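PDB 6WTE: B12-binding domain-containing protein from Kitasatospora setae, which binds cobalamin and a [4Fe-4S] cluster and acts as TsrM, a methyltransferase of the radical SAM family that works by a non-radical route. Local coordinates for residues V161-T169 and A178-W189; F380-V390 and C475-P483. One frame throughout, in Å; residues are numbered along the deposited sequence.

Contact 1: residues V161-T169 and A178-W189. With EDO (1,2-ethanediol), chain I.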
loop_
_atom_site.group_PDB
_atom_site.type_symbol
_atom_site.label_atom_id
_atom_site.label_comp_id
_atom_site.label_asym_id
_atom_site.label_seq_id
_atom_site.Cartn_x
_atom_site.Cartn_y
_atom_site.Cartn_z
ATOM N N VAL A 161 -9.783 -21.737 6.501
ATOM C CA VAL A 161 -9.155 -22.096 7.767
ATOM C C VAL A 161 -7.645 -22.046 7.577
ATOM O O VAL A 161 -7.130 -22.477 6.540
ATOM C CB VAL A 161 -9.593 -23.498 8.243
ATOM C CG1 VAL A 161 -8.961 -23.827 9.590
ATOM C CG2 VAL A 161 -11.113 -23.594 8.314
ATOM N N ARG A 162 -6.932 -21.518 8.571
ATOM C CA ARG A 162 -5.495 -21.300 8.448
ATOM C C ARG A 162 -4.695 -22.360 9.199
ATOM O O ARG A 162 -5.028 -22.722 10.331
ATOM C CB ARG A 162 -5.124 -19.911 8.969
ATOM C CG ARG A 162 -3.697 -19.501 8.695
ATOM C CD ARG A 162 -3.509 -18.060 9.141
ATOM N NE ARG A 162 -2.137 -17.582 9.029
ATOM C CZ ARG A 162 -1.363 -17.305 10.072
ATOM N NH1 ARG A 162 -1.826 -17.481 11.305
ATOM N NH2 ARG A 162 -0.129 -16.851 9.883
ATOM N N VAL A 163 -3.643 -22.856 8.558
ATOM C CA VAL A 163 -2.644 -23.688 9.241
ATOM C C VAL A 163 -1.799 -22.797 10.148
ATOM O O VAL A 163 -1.287 -21.762 9.684
ATOM C CB VAL A 163 -1.765 -24.410 8.218
ATOM C CG1 VAL A 163 -0.769 -25.320 8.923
ATOM C CG2 VAL A 163 -2.617 -25.192 7.200
ATOM N N PRO A 164 -1.604 -23.157 11.415
ATOM C CA PRO A 164 -0.852 -22.286 12.315
ATOM C C PRO A 164 0.590 -22.146 11.866
ATOM O O PRO A 164 1.183 -23.094 11.319
ATOM C CB PRO A 164 -0.948 -23.007 13.667
ATOM C CG PRO A 164 -2.095 -23.940 13.538
ATOM C CD PRO A 164 -2.138 -24.343 12.103
ATOM N N PRO A 165 1.196 -20.984 12.081
ATOM C CA PRO A 165 2.624 -20.860 11.796
ATOM C C PRO A 165 3.405 -21.729 12.764
ATOM O O PRO A 165 2.945 -22.030 13.868
ATOM C CB PRO A 165 2.905 -19.369 12.015
ATOM C CG PRO A 165 1.870 -18.945 12.998
ATOM C CD PRO A 165 0.639 -19.750 12.660
ATOM N N ALA A 166 4.581 -22.176 12.323
ATOM C CA ALA A 166 5.422 -22.981 13.204
ATOM C C ALA A 166 6.218 -22.114 14.172
ATOM O O ALA A 166 6.554 -22.572 15.271
ATOM C CB ALA A 166 6.364 -23.862 12.382
ATOM N N VAL A 167 6.520 -20.875 13.794
ATOM C CA VAL A 167 7.229 -19.938 14.662
ATOM C C VAL A 167 6.193 -19.164 15.468
ATOM O O VAL A 167 5.445 -18.349 14.918
ATOM C CB VAL A 167 8.122 -18.984 13.858
ATOM C CG1 VAL A 167 8.736 -17.937 14.778
ATOM C CG2 VAL A 167 9.208 -19.757 13.130
ATOM N N LEU A 168 6.157 -19.408 16.773
ATOM C CA LEU A 168 5.220 -18.754 17.670
ATOM C C LEU A 168 5.965 -17.786 18.578
ATOM O O LEU A 168 7.139 -17.993 18.900
ATOM C CB LEU A 168 4.459 -19.781 18.517
ATOM C CG LEU A 168 3.649 -20.830 17.753
ATOM C CD1 LEU A 168 3.049 -21.850 18.706
ATOM C CD2 LEU A 168 2.560 -20.156 16.925
ATOM N N THR A 169 5.282 -16.720 18.983
ATOM C CA THR A 169 5.859 -15.834 19.979
ATOM C C THR A 169 5.852 -16.512 21.346
ATOM O O THR A 169 5.104 -17.461 21.600
ATOM C CB THR A 169 5.100 -14.509 20.047
ATOM O OG1 THR A 169 3.728 -14.758 20.381
ATOM C CG2 THR A 169 5.185 -13.768 18.716
ATOM N N ALA A 178 -1.466 -19.538 17.960
ATOM C CA ALA A 178 -1.836 -18.619 16.897
ATOM C C ALA A 178 -3.321 -18.276 16.957
ATOM O O ALA A 178 -4.167 -19.096 17.326
ATOM C CB ALA A 178 -1.503 -19.220 15.531
ATOM N N GLU A 179 -3.621 -17.042 16.578
ATOM C CA GLU A 179 -4.990 -16.584 16.405
ATOM C C GLU A 179 -5.594 -17.212 15.149
ATOM O O GLU A 179 -4.896 -17.372 14.147
ATOM C CB GLU A 179 -5.024 -15.061 16.282
ATOM C CG GLU A 179 -4.946 -14.313 17.594
ATOM C CD GLU A 179 -6.316 -13.939 18.110
ATOM O OE1 GLU A 179 -7.124 -14.853 18.380
ATOM O OE2 GLU A 179 -6.591 -12.727 18.228
ATOM N N PRO A 180 -6.867 -17.620 15.178
ATOM C CA PRO A 180 -7.452 -18.217 13.964
ATOM C C PRO A 180 -7.423 -17.256 12.783
ATOM O O PRO A 180 -7.459 -17.703 11.630
ATOM C CB PRO A 180 -8.889 -18.549 14.388
ATOM C CG PRO A 180 -8.801 -18.732 15.870
ATOM C CD PRO A 180 -7.750 -17.771 16.348
ATOM N N THR A 181 -7.359 -15.950 13.043
ATOM C CA THR A 181 -7.246 -14.929 12.014
ATOM C C THR A 181 -5.807 -14.669 11.600
ATOM O O THR A 181 -5.583 -13.971 10.606
ATOM C CB THR A 181 -7.843 -13.607 12.499
ATOM O OG1 THR A 181 -7.076 -13.132 13.613
ATOM C CG2 THR A 181 -9.304 -13.784 12.905
ATOM N N GLY A 182 -4.835 -15.183 12.353
ATOM C CA GLY A 182 -3.447 -14.838 12.116
ATOM C C GLY A 182 -3.127 -13.372 12.294
ATOM O O GLY A 182 -2.134 -12.892 11.743
ATOM N N GLN A 183 -3.933 -12.644 13.062
ATOM C CA GLN A 183 -3.769 -11.201 13.157
ATOM C C GLN A 183 -2.554 -10.823 13.997
ATOM O O GLN A 183 -2.188 -11.510 14.955
ATOM C CB GLN A 183 -5.029 -10.565 13.751
ATOM C CG GLN A 183 -5.289 -10.926 15.193
ATOM C CD GLN A 183 -6.603 -10.366 15.675
ATOM O OE1 GLN A 183 -6.656 -9.322 16.319
ATOM N NE2 GLN A 183 -7.683 -11.058 15.348
ATOM N N PHE A 184 -1.921 -9.716 13.599
ATOM C CA PHE A 184 -0.874 -9.039 14.369
ATOM C C PHE A 184 0.233 -9.996 14.812
ATOM O O PHE A 184 0.647 -10.014 15.973
ATOM C CB PHE A 184 -1.470 -8.301 15.571
ATOM C CG PHE A 184 -2.430 -7.209 15.195
ATOM C CD1 PHE A 184 -1.965 -6.012 14.669
ATOM C CD2 PHE A 184 -3.796 -7.372 15.376
ATOM C CE1 PHE A 184 -2.846 -5.001 14.326
ATOM C CE2 PHE A 184 -4.685 -6.361 15.030
ATOM C CZ PHE A 184 -4.205 -5.179 14.502
ATOM N N GLU A 185 0.726 -10.787 13.861
ATOM C CA GLU A 185 1.912 -11.609 14.045
ATOM C C GLU A 185 3.139 -10.882 13.509
ATOM O O GLU A 185 3.025 -10.006 12.648
ATOM C CB GLU A 185 1.744 -12.951 13.318
ATOM C CG GLU A 185 0.603 -13.809 13.864
ATOM C CD GLU A 185 0.329 -15.045 13.008
ATOM O OE1 GLU A 185 0.966 -15.188 11.941
ATOM O OE2 GLU A 185 -0.530 -15.870 13.399
ATOM N N PRO A 186 4.337 -11.215 13.999
ATOM C CA PRO A 186 5.542 -10.539 13.475
ATOM C C PRO A 186 5.807 -10.830 12.008
ATOM O O PRO A 186 6.211 -9.924 11.265
ATOM C CB PRO A 186 6.664 -11.084 14.370
ATOM C CG PRO A 186 5.967 -11.497 15.649
ATOM C CD PRO A 186 4.638 -12.044 15.179
ATOM N N ARG A 187 5.602 -12.075 11.580
ATOM C CA ARG A 187 5.764 -12.551 10.205
ATOM C C ARG A 187 7.195 -12.450 9.692
ATOM O O ARG A 187 7.427 -12.622 8.484
ATOM C CB ARG A 187 4.804 -11.828 9.240
ATOM C CG ARG A 187 3.357 -11.837 9.740
ATOM C CD ARG A 187 2.337 -11.434 8.665
ATOM N NE ARG A 187 1.183 -10.823 9.308
ATOM C CZ ARG A 187 0.236 -11.505 9.946
ATOM N NH1 ARG A 187 0.288 -12.832 9.995
ATOM N NH2 ARG A 187 -0.762 -10.861 10.539
ATOM N N VAL A 188 8.173 -12.223 10.576
ATOM C CA VAL A 188 9.567 -12.141 10.140
ATOM C C VAL A 188 10.005 -13.444 9.477
ATOM O O VAL A 188 10.756 -13.433 8.492
ATOM C CB VAL A 188 10.477 -11.770 11.326
ATOM C CG1 VAL A 188 11.945 -11.823 10.915
ATOM C CG2 VAL A 188 10.122 -10.388 11.846
ATOM N N TRP A 189 9.538 -14.590 9.996
ATOM C CA TRP A 189 9.931 -15.876 9.424
ATOM C C TRP A 189 9.469 -16.031 7.983
ATOM O O TRP A 189 10.011 -16.874 7.255
ATOM C CB TRP A 189 9.386 -17.039 10.269
ATOM C CG TRP A 189 7.888 -17.228 10.216
ATOM C CD1 TRP A 189 6.963 -16.704 11.074
ATOM C CD2 TRP A 189 7.152 -18.010 9.264
ATOM N NE1 TRP A 189 5.695 -17.104 10.711
ATOM C CE2 TRP A 189 5.787 -17.904 9.601
ATOM C CE3 TRP A 189 7.516 -18.781 8.155
ATOM C CZ2 TRP A 189 4.787 -18.543 8.872
ATOM C CZ3 TRP A 189 6.516 -19.415 7.430
ATOM C CH2 TRP A 189 5.171 -19.292 7.791
HETATM C C1 EDO I . 1.456 -16.597 17.491
HETATM O O1 EDO I . 2.495 -16.912 18.425
HETATM C C2 EDO I . 2.070 -16.293 16.131
HETATM O O2 EDO I . 2.916 -15.138 16.227
HETATM O O HOH W 1 -8.288 -20.107 10.762
HETATM O O HOH W 2 -3.987 -18.978 12.537
HETATM O O HOH W 3 0.876 -15.049 7.921
#
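Glu-185 OE1 is gripped by two arginines: Arg-162 NH2 reaches it across the contact at 2.9 Å, and Arg-187 NH1 comes in from the same loop at 3.1 Å. The other oxygen, OE2, takes NH1 of Arg-162, so this guanidinium meets the carboxylate end-on, one nitrogen to each oxygen. The two planes are turned 45° apart, and each nitrogen approaches on the syn side, somewhat out of the carboxylate plane. Arg-162 reaches that far because CG stands anti to the backbone N (chi1 -171°) and the chain runs extended on to NE. Its NH1 also comes close to the beta turn 179-182, 3.2 Å from Gly-182 CA, where a beta carbon would collide. NH2 of Arg-162 and NH1 of Arg-187 approach to 4.0 Å, the shared carboxylate probably offsetting their charges. Strand 159-162 is one of the two edge strands of the seven-stranded sheet whose parallel strands belong to the B12-binding domain, and the loop 178-189 folds back along the chain leaving it. Arg-187 also clamps Gly-182 O with NH1 and NH2 in the carbonyl plane, and its NH2 bonds Asp-238 O, not far from Lys-240, a residue of the cobalamin-binding site. Beyond the charges the seam turns apolar: Pro-165 sets CD against Ala-178 CB at 3.6 Å and CB near CZ2 of the Trp-189 indole at 3.8 Å. Val-167 slides past the same indole in the opposite direction, with CB by CD1. At the far end, Thr-169 N donates to O1 of an ethanediol probably left from crystallisation.

Contact 2: residues F380-V390 and C475-P483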
loop_
_atom_site.group_PDB
_atom_site.type_symbol
_atom_site.label_atom_id
_atom_site.label_comp_id
_atom_site.label_asym_id
_atom_site.label_seq_id
_atom_site.Cartn_x
_atom_site.Cartn_y
_atom_site.Cartn_z
ATOM N N PHE A 380 -7.631 14.303 7.885
ATOM C CA PHE A 380 -8.672 14.953 8.665
ATOM C C PHE A 380 -9.882 14.042 8.804
ATOM O O PHE A 380 -10.209 13.282 7.893
ATOM C CB PHE A 380 -9.098 16.274 8.021
ATOM C CG PHE A 380 -8.017 17.314 8.018
ATOM C CD1 PHE A 380 -7.254 17.538 9.156
ATOM C CD2 PHE A 380 -7.749 18.055 6.876
ATOM C CE1 PHE A 380 -6.253 18.490 9.159
ATOM C CE2 PHE A 380 -6.754 19.013 6.872
ATOM C CZ PHE A 380 -6.000 19.228 8.012
ATOM N N GLY A 381 -10.543 14.134 9.955
ATOM C CA GLY A 381 -11.749 13.368 10.213
ATOM C C GLY A 381 -11.605 12.249 11.223
ATOM O O GLY A 381 -12.578 11.519 11.451
ATOM N N MET A 382 -10.428 12.068 11.820
ATOM C CA MET A 382 -10.250 11.066 12.859
ATOM C C MET A 382 -11.024 11.492 14.109
ATOM O O MET A 382 -11.477 12.634 14.206
ATOM C CB MET A 382 -8.759 10.873 13.144
ATOM C CG MET A 382 -8.002 10.168 12.023
ATOM S SD MET A 382 -8.509 8.438 11.803
ATOM C CE MET A 382 -7.631 7.663 13.151
ATOM N N PRO A 383 -11.216 10.585 15.069
ATOM C CA PRO A 383 -12.014 10.930 16.257
ATOM C C PRO A 383 -11.459 12.162 16.960
ATOM O O PRO A 383 -10.253 12.272 17.199
ATOM C CB PRO A 383 -11.909 9.673 17.126
ATOM C CG PRO A 383 -11.715 8.560 16.133
ATOM C CD PRO A 383 -10.794 9.175 15.096
ATOM N N GLY A 384 -12.354 13.106 17.257
ATOM C CA GLY A 384 -12.007 14.381 17.850
ATOM C C GLY A 384 -12.031 15.552 16.888
ATOM O O GLY A 384 -12.043 16.708 17.337
ATOM N N GLU A 385 -12.056 15.287 15.581
ATOM C CA GLU A 385 -11.921 16.356 14.604
ATOM C C GLU A 385 -13.135 17.280 14.622
ATOM O O GLU A 385 -14.282 16.827 14.597
ATOM C CB GLU A 385 -11.726 15.779 13.201
ATOM C CG GLU A 385 -11.219 16.817 12.219
ATOM C CD GLU A 385 -9.697 16.875 12.168
ATOM O OE1 GLU A 385 -9.094 15.927 11.643
ATOM O OE2 GLU A 385 -9.109 17.860 12.667
ATOM N N THR A 386 -12.870 18.576 14.668
ATOM C CA THR A 386 -13.856 19.638 14.527
ATOM C C THR A 386 -13.345 20.581 13.457
ATOM O O THR A 386 -12.182 20.499 13.050
ATOM C CB THR A 386 -14.038 20.409 15.845
ATOM O OG1 THR A 386 -12.811 21.072 16.156
ATOM C CG2 THR A 386 -14.423 19.473 16.995
ATOM N N PRO A 387 -14.182 21.506 12.977
ATOM C CA PRO A 387 -13.662 22.511 12.036
ATOM C C PRO A 387 -12.473 23.283 12.585
ATOM O O PRO A 387 -11.558 23.603 11.821
ATOM C CB PRO A 387 -14.874 23.419 11.792
ATOM C CG PRO A 387 -16.047 22.516 12.000
ATOM C CD PRO A 387 -15.650 21.577 13.096
ATOM N N GLU A 388 -12.434 23.553 13.894
ATOM C CA GLU A 388 -11.322 24.326 14.437
ATOM C C GLU A 388 -10.043 23.502 14.508
ATOM O O GLU A 388 -8.949 24.059 14.348
ATOM C CB GLU A 388 -11.681 24.907 15.812
ATOM C CG GLU A 388 -11.649 23.937 16.982
ATOM C CD GLU A 388 -10.344 23.986 17.762
ATOM O OE1 GLU A 388 -10.305 23.447 18.889
ATOM O OE2 GLU A 388 -9.361 24.573 17.260
ATOM N N THR A 389 -10.147 22.183 14.721
ATOM C CA THR A 389 -8.943 21.357 14.707
ATOM C C THR A 389 -8.370 21.250 13.296
ATOM O O THR A 389 -7.147 21.236 13.121
ATOM C CB THR A 389 -9.216 19.963 15.286
ATOM O OG1 THR A 389 -10.220 19.288 14.515
ATOM C CG2 THR A 389 -9.655 20.052 16.751
ATOM N N VAL A 390 -9.231 21.198 12.276
ATOM C CA VAL A 390 -8.744 21.178 10.896
ATOM C C VAL A 390 -8.021 22.480 10.563
ATOM O O VAL A 390 -6.905 22.471 10.027
ATOM C CB VAL A 390 -9.898 20.913 9.913
ATOM C CG1 VAL A 390 -9.385 20.974 8.473
ATOM C CG2 VAL A 390 -10.523 19.564 10.183
ATOM N N CYS A 475 -16.641 3.294 6.350
ATOM C CA CYS A 475 -15.751 4.416 6.629
ATOM C C CYS A 475 -16.071 5.017 7.987
ATOM O O CYS A 475 -17.155 4.817 8.541
ATOM C CB CYS A 475 -15.880 5.523 5.579
ATOM S SG CYS A 475 -15.505 4.960 3.910
ATOM N N TYR A 476 -15.108 5.777 8.505
ATOM C CA TYR A 476 -15.313 6.655 9.647
ATOM C C TYR A 476 -15.035 8.089 9.221
ATOM O O TYR A 476 -14.071 8.356 8.496
ATOM C CB TYR A 476 -14.400 6.304 10.828
ATOM C CG TYR A 476 -14.613 7.234 12.006
ATOM C CD1 TYR A 476 -15.595 6.974 12.950
ATOM C CD2 TYR A 476 -13.845 8.386 12.160
ATOM C CE1 TYR A 476 -15.810 7.819 14.017
ATOM C CE2 TYR A 476 -14.050 9.243 13.223
ATOM C CZ TYR A 476 -15.033 8.954 14.154
ATOM O OH TYR A 476 -15.241 9.806 15.210
ATOM N N PHE A 477 -15.892 9.000 9.668
ATOM C CA PHE A 477 -15.685 10.428 9.490
ATOM C C PHE A 477 -16.248 11.129 10.716
ATOM O O PHE A 477 -17.402 10.899 11.079
ATOM C CB PHE A 477 -16.365 10.928 8.213
ATOM C CG PHE A 477 -15.958 12.309 7.807
ATOM C CD1 PHE A 477 -14.618 12.631 7.632
ATOM C CD2 PHE A 477 -16.915 13.286 7.588
ATOM C CE1 PHE A 477 -14.238 13.906 7.254
ATOM C CE2 PHE A 477 -16.540 14.569 7.209
ATOM C CZ PHE A 477 -15.204 14.876 7.041
ATOM N N SER A 478 -15.432 11.966 11.340
ATOM C CA SER A 478 -15.797 12.578 12.606
ATOM C C SER A 478 -17.157 13.263 12.512
ATOM O O SER A 478 -17.357 14.117 11.637
ATOM C CB SER A 478 -14.751 13.603 13.025
ATOM O OG SER A 478 -15.216 14.299 14.170
ATOM N N PRO A 479 -18.100 12.945 13.401
ATOM C CA PRO A 479 -19.355 13.706 13.439
ATOM C C PRO A 479 -19.148 15.190 13.696
ATOM O O PRO A 479 -20.046 15.988 13.399
ATOM C CB PRO A 479 -20.137 13.035 14.578
ATOM C CG PRO A 479 -19.589 11.632 14.612
ATOM C CD PRO A 479 -18.124 11.781 14.302
ATOM N N GLY A 480 -18.000 15.589 14.245
ATOM C CA GLY A 480 -17.711 17.006 14.396
ATOM C C GLY A 480 -17.575 17.759 13.087
ATOM O O GLY A 480 -17.557 18.997 13.104
ATOM N N LEU A 481 -17.472 17.054 11.961
ATOM C CA LEU A 481 -17.314 17.687 10.659
ATOM C C LEU A 481 -18.567 17.614 9.798
ATOM O O LEU A 481 -18.537 18.064 8.647
ATOM C CB LEU A 481 -16.140 17.058 9.899
ATOM C CG LEU A 481 -14.742 17.306 10.464
ATOM C CD1 LEU A 481 -13.673 16.749 9.532
ATOM C CD2 LEU A 481 -14.525 18.787 10.697
ATOM N N LEU A 482 -19.660 17.067 10.313
ATOM C CA LEU A 482 -20.871 16.973 9.519
ATOM C C LEU A 482 -21.928 17.950 10.021
ATOM O O LEU A 482 -21.950 18.294 11.207
ATOM C CB LEU A 482 -21.447 15.552 9.541
ATOM C CG LEU A 482 -20.614 14.474 8.839
ATOM C CD1 LEU A 482 -21.400 13.177 8.728
ATOM C CD2 LEU A 482 -20.167 14.953 7.468
ATOM N N PRO A 483 -22.825 18.411 9.143
ATOM C CA PRO A 483 -23.971 19.204 9.609
ATOM C C PRO A 483 -24.886 18.390 10.509
ATOM O O PRO A 483 -24.620 17.212 10.768
ATOM C CB PRO A 483 -24.677 19.608 8.307
ATOM C CG PRO A 483 -23.631 19.467 7.242
ATOM C CD PRO A 483 -22.774 18.319 7.674
HETATM O O HOH W 4 -15.059 12.611 16.317
#
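Three torsions set up this contact: in Ser-478, OG stands anti to the backbone N (chi1 173°), which points it at Glu-385 O, while chi1 of -165° sets Glu-385 CG anti to the backbone N, against Leu-481, and the bend at chi2 (90°) then turns the carboxylate back to Gly-381 N. Ser-478 OG donates to Glu-385 O at 2.7 Å, in the carbonyl plane and on a lone pair. The Ser-478 hydroxyl in turn accepts from Gly-480 N, which makes an ST turn, and from a water that itself accepts from Gly-384 N. With the hydroxyl gone, as in an alanine here, Glu-385 O would probably lose its hydroxyl donor and Gly-480 N and the water an acceptor. Alongside, Ser-478 N bonds Gly-381 O at 2.9 Å, and the Tyr-476 ring brings its CE2 edge to that oxygen at 3.2 Å. Gly-381 is pressed so near Phe-477 that a beta carbon would strike CD1. Leu-481 crosses Glu-385, with Leu-481 CD1 3.6 Å from Glu-385 CG, and runs CD2 past Pro-387 toward Val-390. Here strand 373-380 of the radical SAM core turns into helix 387-398, capped by Thr-386, and the 475-483 segment closes over the turn. Glu-385 OE2 is held separately by His-336. The hydrogen bonds across the seam thus end on main-chain carbonyls, with backbone N and hydroxyl as donors and no salt bridge between the segments.

Both segments of contact 1 come ahead of those of contact 2 along the chain; the centres are 36 Å apart, the nearest atoms about 13 Å. They share no sheet. Contact 1 hangs on strand 159-162, an edge strand of the seven-stranded sheet that includes the parallel strands of the B12-binding domain; contact 2 sits where strand 373-380 of the radical SAM sheet passes into helix 387-398, with strand 475-476 joined to that sheet through strand 404-412. The Arg-187 side chain is about 9 Å from cobalamin, that of Met-382 about 10 Å from the iron-sulfur cluster. Contact 1 thus lies on the cobalamin-binding side and contact 2 on the radical SAM side, neither of those side chains touching its cofactor.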